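Local coordinates for acetylene hydratase Ahy (Pelobacter acetylenicus, PDB 2E7Z), which catalyses the hydration of acetylene to acetaldehyde, using a tungsten-bis(molybdopterin guanine dinucleotide) cofactor and a [4Fe-4S] cluster, at residues Glu101-Gln107 with Gly127-Ser133; Glu115-Leu119 with Ile334-Gln338. All blocks are in the same frame, centred on the assembly; numbering follows the deposited sequence. Where two conformers were deposited one is given.

In the fold
Both contacts are buried, and together they illustrate how one helix can link two quite different kinds of junction. Interaction 1 pairs the strands on either side of helix 118-126, at one border of a seven-stranded mixed sheet, and is rich in direct hydrogen bonds. Interaction 2 lies at the beginning of that helix, where the turn at Glu-115 to Thr-118 meets the distant helix 334-337 through van der Waals packing, a CA-H...O contact and one bridging water. Their centres are 15 Å apart, yet they touch: Gln-107 probably gives a hydrogen bond to Glu-115, and Leu-119 packs against the Trp-131 ring.

Interaction 1. Residues Glu101-Gln107 with Gly127-Ser133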
loop_
_atom_site.group_PDB
_atom_site.type_symbol
_atom_site.label_atom_id
_atom_site.label_comp_id
_atom_site.label_asym_id
_atom_site.label_seq_id
_atom_site.Cartn_x
_atom_site.Cartn_y
_atom_site.Cartn_z
ATOM N N GLU A 101 14.359 -5.355 20.042
ATOM C CA GLU A 101 14.357 -4.439 18.906
ATOM C C GLU A 101 15.160 -4.975 17.719
ATOM O O GLU A 101 15.050 -4.435 16.630
ATOM C CB GLU A 101 14.840 -3.042 19.338
ATOM C CG GLU A 101 16.280 -2.982 19.826
ATOM C CD GLU A 101 16.425 -3.210 21.321
ATOM O OE1 GLU A 101 15.494 -3.749 21.955
ATOM O OE2 GLU A 101 17.491 -2.864 21.862
ATOM N N SER A 102 15.931 -6.037 17.938
ATOM C CA SER A 102 16.649 -6.673 16.831
ATOM C C SER A 102 15.797 -7.586 15.957
ATOM O O SER A 102 16.309 -8.131 14.972
ATOM C CB SER A 102 17.858 -7.438 17.343
ATOM O OG SER A 102 17.489 -8.640 18.002
ATOM N N LEU A 103 14.510 -7.726 16.273
ATOM C CA LEU A 103 13.563 -8.401 15.372
ATOM C C LEU A 103 12.866 -7.357 14.505
ATOM O O LEU A 103 12.186 -6.429 15.022
ATOM C CB LEU A 103 12.527 -9.145 16.226
ATOM C CG LEU A 103 11.330 -9.664 15.425
ATOM C CD1 LEU A 103 11.703 -10.761 14.403
ATOM C CD2 LEU A 103 10.235 -10.192 16.340
ATOM N N GLY A 104 13.012 -7.535 13.189
ATOM C CA GLY A 104 12.311 -6.727 12.201
ATOM C C GLY A 104 11.234 -7.575 11.529
ATOM O O GLY A 104 11.428 -8.800 11.347
ATOM N N VAL A 105 10.112 -6.959 11.174
ATOM C CA VAL A 105 9.014 -7.670 10.506
ATOM C C VAL A 105 8.521 -6.864 9.314
ATOM O O VAL A 105 8.299 -5.648 9.465
ATOM C CB VAL A 105 7.849 -7.962 11.503
ATOM C CG1 VAL A 105 6.655 -8.593 10.752
ATOM C CG2 VAL A 105 8.290 -8.868 12.614
ATOM N N SER A 106 8.344 -7.507 8.158
ATOM C CA SER A 106 7.666 -6.891 7.021
ATOM C C SER A 106 6.411 -7.713 6.804
ATOM O O SER A 106 6.512 -8.912 6.456
ATOM C CB SER A 106 8.596 -6.893 5.801
ATOM O OG SER A 106 7.945 -6.433 4.635
ATOM N N GLN A 107 5.244 -7.121 7.015
ATOM C CA GLN A 107 3.979 -7.854 6.940
ATOM C C GLN A 107 3.000 -7.135 6.058
ATOM O O GLN A 107 2.787 -5.923 6.236
ATOM C CB GLN A 107 3.361 -7.952 8.345
ATOM C CG GLN A 107 2.000 -8.624 8.411
ATOM C CD GLN A 107 1.187 -8.212 9.613
ATOM O OE1 GLN A 107 1.472 -7.180 10.235
ATOM N NE2 GLN A 107 0.158 -8.961 9.926
ATOM N N GLY A 127 8.826 -6.732 22.792
ATOM C CA GLY A 127 9.506 -5.440 22.947
ATOM C C GLY A 127 10.082 -4.889 21.665
ATOM O O GLY A 127 10.942 -4.030 21.697
ATOM N N SER A 128 9.633 -5.401 20.510
ATOM C CA SER A 128 10.141 -4.873 19.233
ATOM C C SER A 128 9.178 -3.873 18.607
ATOM O O SER A 128 8.034 -4.207 18.307
ATOM C CB SER A 128 10.362 -5.953 18.162
ATOM O OG SER A 128 10.878 -5.235 17.041
ATOM N N PRO A 129 9.666 -2.655 18.329
ATOM C CA PRO A 129 8.888 -1.692 17.586
ATOM C C PRO A 129 9.091 -1.816 16.069
ATOM O O PRO A 129 8.482 -1.073 15.295
ATOM C CB PRO A 129 9.518 -0.368 18.044
ATOM C CG PRO A 129 10.980 -0.715 18.109
ATOM C CD PRO A 129 10.991 -2.118 18.711
ATOM N N ASN A 130 9.972 -2.720 15.641
ATOM C CA ASN A 130 10.450 -2.674 14.253
ATOM C C ASN A 130 9.598 -3.421 13.212
ATOM O O ASN A 130 10.052 -4.361 12.552
ATOM C CB ASN A 130 11.930 -3.014 14.209
ATOM C CG ASN A 130 12.782 -1.902 14.834
ATOM O OD1 ASN A 130 13.722 -2.175 15.607
ATOM N ND2 ASN A 130 12.405 -0.657 14.572
ATOM N N TRP A 131 8.350 -2.978 13.120
ATOM C CA TRP A 131 7.389 -3.447 12.137
ATOM C C TRP A 131 7.332 -2.486 10.975
ATOM O O TRP A 131 7.227 -1.242 11.214
ATOM C CB TRP A 131 5.999 -3.514 12.772
ATOM C CG TRP A 131 4.954 -4.063 11.855
ATOM C CD1 TRP A 131 4.613 -5.374 11.751
ATOM C CD2 TRP A 131 4.094 -3.336 10.960
ATOM N NE1 TRP A 131 3.614 -5.519 10.810
ATOM C CE2 TRP A 131 3.258 -4.287 10.331
ATOM C CE3 TRP A 131 3.925 -1.976 10.649
ATOM C CZ2 TRP A 131 2.281 -3.941 9.397
ATOM C CZ3 TRP A 131 2.947 -1.619 9.697
ATOM C CH2 TRP A 131 2.122 -2.607 9.097
ATOM N N THR A 132 7.374 -3.011 9.751
ATOM C CA THR A 132 7.109 -2.172 8.616
ATOM C C THR A 132 6.297 -2.987 7.614
ATOM O O THR A 132 5.968 -4.157 7.868
ATOM C CB THR A 132 8.379 -1.549 8.002
ATOM O OG1 THR A 132 7.989 -0.475 7.142
ATOM C CG2 THR A 132 9.190 -2.537 7.207
ATOM N N SER A 133 5.959 -2.361 6.499
ATOM C CA SER A 133 5.070 -2.987 5.555
ATOM C C SER A 133 5.248 -2.280 4.230
ATOM O O SER A 133 5.550 -1.082 4.184
ATOM C CB SER A 133 3.621 -2.858 6.056
ATOM O OG SER A 133 2.693 -3.408 5.127
#
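Val-105 and Ser-106 pair in parallel with Trp-131 and Thr-132, the backbone bonds running from Val-105 N to Asn-130 O (2.9 Å), from Thr-132 N to Val-105 O (2.8 Å) and, longer, from Gln-107 N to Thr-132 O (3.2 Å). Ahead of this pairing the hydroxyl of Ser-128 takes over: OG donates to Leu-103 O at 2.7 Å, in the carbonyl plane, while accepting from Asn-130 N in an ST turn. One side-chain oxygen thus joins the chains and shapes the approach to the second strand. The two strands and helix 118-126 between them form a beta-alpha-beta unit, with strand 131-132 outermost in its sheet and 103-107 also bonded to strand 408-412. Val-105 and Trp-131 share one face, CG1 of the valine 3.9 Å from the indole CD1. With CG anti to the backbone N (chi1 177°) and the chain extended beyond it, Gln-107 brings its amide to the indole edge almost perpendicular to the ring, and NE1 of Trp-131 donates to Gln-107 OE1 at 2.8 Å through a bent bond (139°). The amide NE2 is held by Glu-115 and Glu-491. Ser-106 turns to the other face, where its hydroxyl bonds with the cofactor-binding residues Tyr-420 and Ser-414. At the far end Ser-133 OG donates to Gln-107 O (2.8 Å), tilted from the carbonyl plane.

Interaction 2. Residues Glu115-Leu119 with Ile334-Gln338; sequences EYGTL and ISKIQ
Ile-334, Ile-337 and Gln-338, on and just after the short helix 334-337, close round the backbone of Tyr-116 and Gly-117 in a type I' beta turn that leads into helix 118-126, with Gly-117 as its N-cap residue. The two isoleucines present different branches. Ile-334 directs CG2 at the glycine, 3.8 Å from Gly-117 CA, whereas Ile-337 lays CG2 and CD1 against Tyr-116 O, a buried carbonyl oxygen for which the model holds no polar partner. With CG2 anti to its backbone N, Ile-337 sets that methyl beside Tyr-116 O and against the methyl of Thr-118; the side chains run alongside, CG2 of Ile-337 4.0 Å from CG2 of Thr-118. Gly-117 has positive phi, and a CB there would collide with Ile-334 O and Ile-337 CB, so the close approach depends on its missing side chain. Gln-338 comes alongside, its CG 3.3 Å from Gly-117 O, and its CA makes a CA-H...O contact with the same oxygen. Within the turn, Thr-118 offers both its N and its OG1 to Glu-115 O, the hydroxyl at 2.8 Å. Replacing Thr-118 by an alanine would probably cost Glu-115 O its second donor and open a small gap beside Ile-337 CG2. The ring of Tyr-116 packs instead on Leu-516 and Ile-517 of helix 513-520, and its hydroxyl bonds to Val-465 N. Glu-115 curls back under the start of the helix, and Leu-119 N meets its OE1 by a nearly straight bond (174°) from above the carboxylate plane. OE1 of the Gln-338 amide is bonded to His-340 NE2. Glu-115 OE1 also accepts from a water at 2.8 Å, and that water in turn accepts from Gln-338 NE2 at 3.0 Å.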
loop_
_atom_site.group_PDB
_atom_site.type_symbol
_atom_site.label_atom_id
_atom_site.label_comp_id
_atom_site.label_asym_id
_atom_site.label_seq_id
_atom_site.Cartn_x
_atom_site.Cartn_y
_atom_site.Cartn_z
ATOM N N GLU A 115 -4.863 -12.204 11.376
ATOM C CA GLU A 115 -4.262 -12.083 12.709
ATOM C C GLU A 115 -4.975 -11.107 13.645
ATOM O O GLU A 115 -4.797 -11.219 14.851
ATOM C CB GLU A 115 -2.746 -11.850 12.660
ATOM C CG GLU A 115 -2.217 -10.698 11.794
ATOM C CD GLU A 115 -2.282 -9.307 12.407
ATOM O OE1 GLU A 115 -2.416 -9.129 13.654
ATOM O OE2 GLU A 115 -2.143 -8.328 11.621
ATOM N N TYR A 116 -5.771 -10.166 13.124
ATOM C CA TYR A 116 -6.721 -9.407 13.939
ATOM C C TYR A 116 -6.043 -8.595 15.046
ATOM O O TYR A 116 -6.669 -8.273 16.054
ATOM C CB TYR A 116 -7.815 -10.308 14.517
ATOM C CG TYR A 116 -8.619 -11.001 13.443
ATOM C CD1 TYR A 116 -9.660 -10.343 12.807
ATOM C CD2 TYR A 116 -8.287 -12.290 13.018
ATOM C CE1 TYR A 116 -10.395 -10.958 11.799
ATOM C CE2 TYR A 116 -8.997 -12.921 11.982
ATOM C CZ TYR A 116 -10.047 -12.226 11.372
ATOM O OH TYR A 116 -10.774 -12.793 10.355
ATOM N N GLY A 117 -4.789 -8.209 14.838
ATOM C CA GLY A 117 -4.029 -7.429 15.831
ATOM C C GLY A 117 -3.018 -8.229 16.619
ATOM O O GLY A 117 -2.197 -7.644 17.366
ATOM N N THR A 118 -3.051 -9.564 16.479
ATOM C CA THR A 118 -2.164 -10.374 17.286
ATOM C C THR A 118 -0.698 -10.319 16.849
ATOM O O THR A 118 0.173 -10.656 17.645
ATOM C CB THR A 118 -2.635 -11.848 17.377
ATOM O OG1 THR A 118 -2.656 -12.447 16.078
ATOM C CG2 THR A 118 -4.016 -11.930 18.018
ATOM N N LEU A 119 -0.422 -9.869 15.617
ATOM C CA LEU A 119 0.956 -9.731 15.211
ATOM C C LEU A 119 1.655 -8.611 15.969
ATOM O O LEU A 119 2.694 -8.832 16.554
ATOM C CB LEU A 119 1.048 -9.581 13.677
ATOM C CG LEU A 119 2.452 -9.500 13.069
ATOM C CD1 LEU A 119 3.129 -8.106 13.145
ATOM C CD2 LEU A 119 3.403 -10.614 13.560
ATOM N N ILE A 334 -8.984 -3.734 16.361
ATOM C CA ILE A 334 -7.670 -4.333 16.117
ATOM C C ILE A 334 -6.616 -3.558 16.928
ATOM O O ILE A 334 -5.692 -4.145 17.495
ATOM C CB ILE A 334 -7.363 -4.286 14.629
ATOM C CG1 ILE A 334 -8.233 -5.326 13.888
ATOM C CG2 ILE A 334 -5.875 -4.494 14.342
ATOM C CD1 ILE A 334 -8.171 -5.235 12.355
ATOM N N SER A 335 -6.767 -2.228 16.993
ATOM C CA SER A 335 -5.820 -1.411 17.719
ATOM C C SER A 335 -5.694 -1.830 19.165
ATOM O O SER A 335 -4.596 -1.771 19.712
ATOM C CB SER A 335 -6.260 0.065 17.718
ATOM O OG SER A 335 -6.320 0.564 16.384
ATOM N N LYS A 336 -6.804 -2.241 19.777
ATOM C CA LYS A 336 -6.784 -2.630 21.190
ATOM C C LYS A 336 -6.124 -4.001 21.355
ATOM O O LYS A 336 -5.351 -4.225 22.278
ATOM C CB LYS A 336 -8.202 -2.624 21.739
ATOM C CG LYS A 336 -8.870 -1.254 21.638
ATOM C CD LYS A 336 -10.044 -1.140 22.588
ATOM C CE LYS A 336 -10.195 0.289 23.086
ATOM N NZ LYS A 336 -8.951 0.771 23.735
ATOM N N ILE A 337 -6.412 -4.915 20.412
ATOM C CA ILE A 337 -5.791 -6.254 20.413
ATOM C C ILE A 337 -4.266 -6.121 20.269
ATOM O O ILE A 337 -3.513 -6.875 20.873
ATOM C CB ILE A 337 -6.436 -7.183 19.326
ATOM C CG1 ILE A 337 -7.890 -7.419 19.729
ATOM C CG2 ILE A 337 -5.672 -8.511 19.211
ATOM C CD1 ILE A 337 -8.750 -8.066 18.654
ATOM N N GLN A 338 -3.822 -5.132 19.506
ATOM C CA GLN A 338 -2.384 -4.925 19.271
ATOM C C GLN A 338 -1.578 -4.514 20.522
ATOM O O GLN A 338 -0.368 -4.669 20.526
ATOM C CB GLN A 338 -2.160 -3.907 18.160
ATOM C CG GLN A 338 -2.627 -4.405 16.813
ATOM C CD GLN A 338 -2.460 -3.400 15.697
ATOM O OE1 GLN A 338 -2.624 -2.189 15.937
ATOM N NE2 GLN A 338 -2.171 -3.869 14.456
HETATM O O HOH W 1 -1.176 -6.698 14.114
#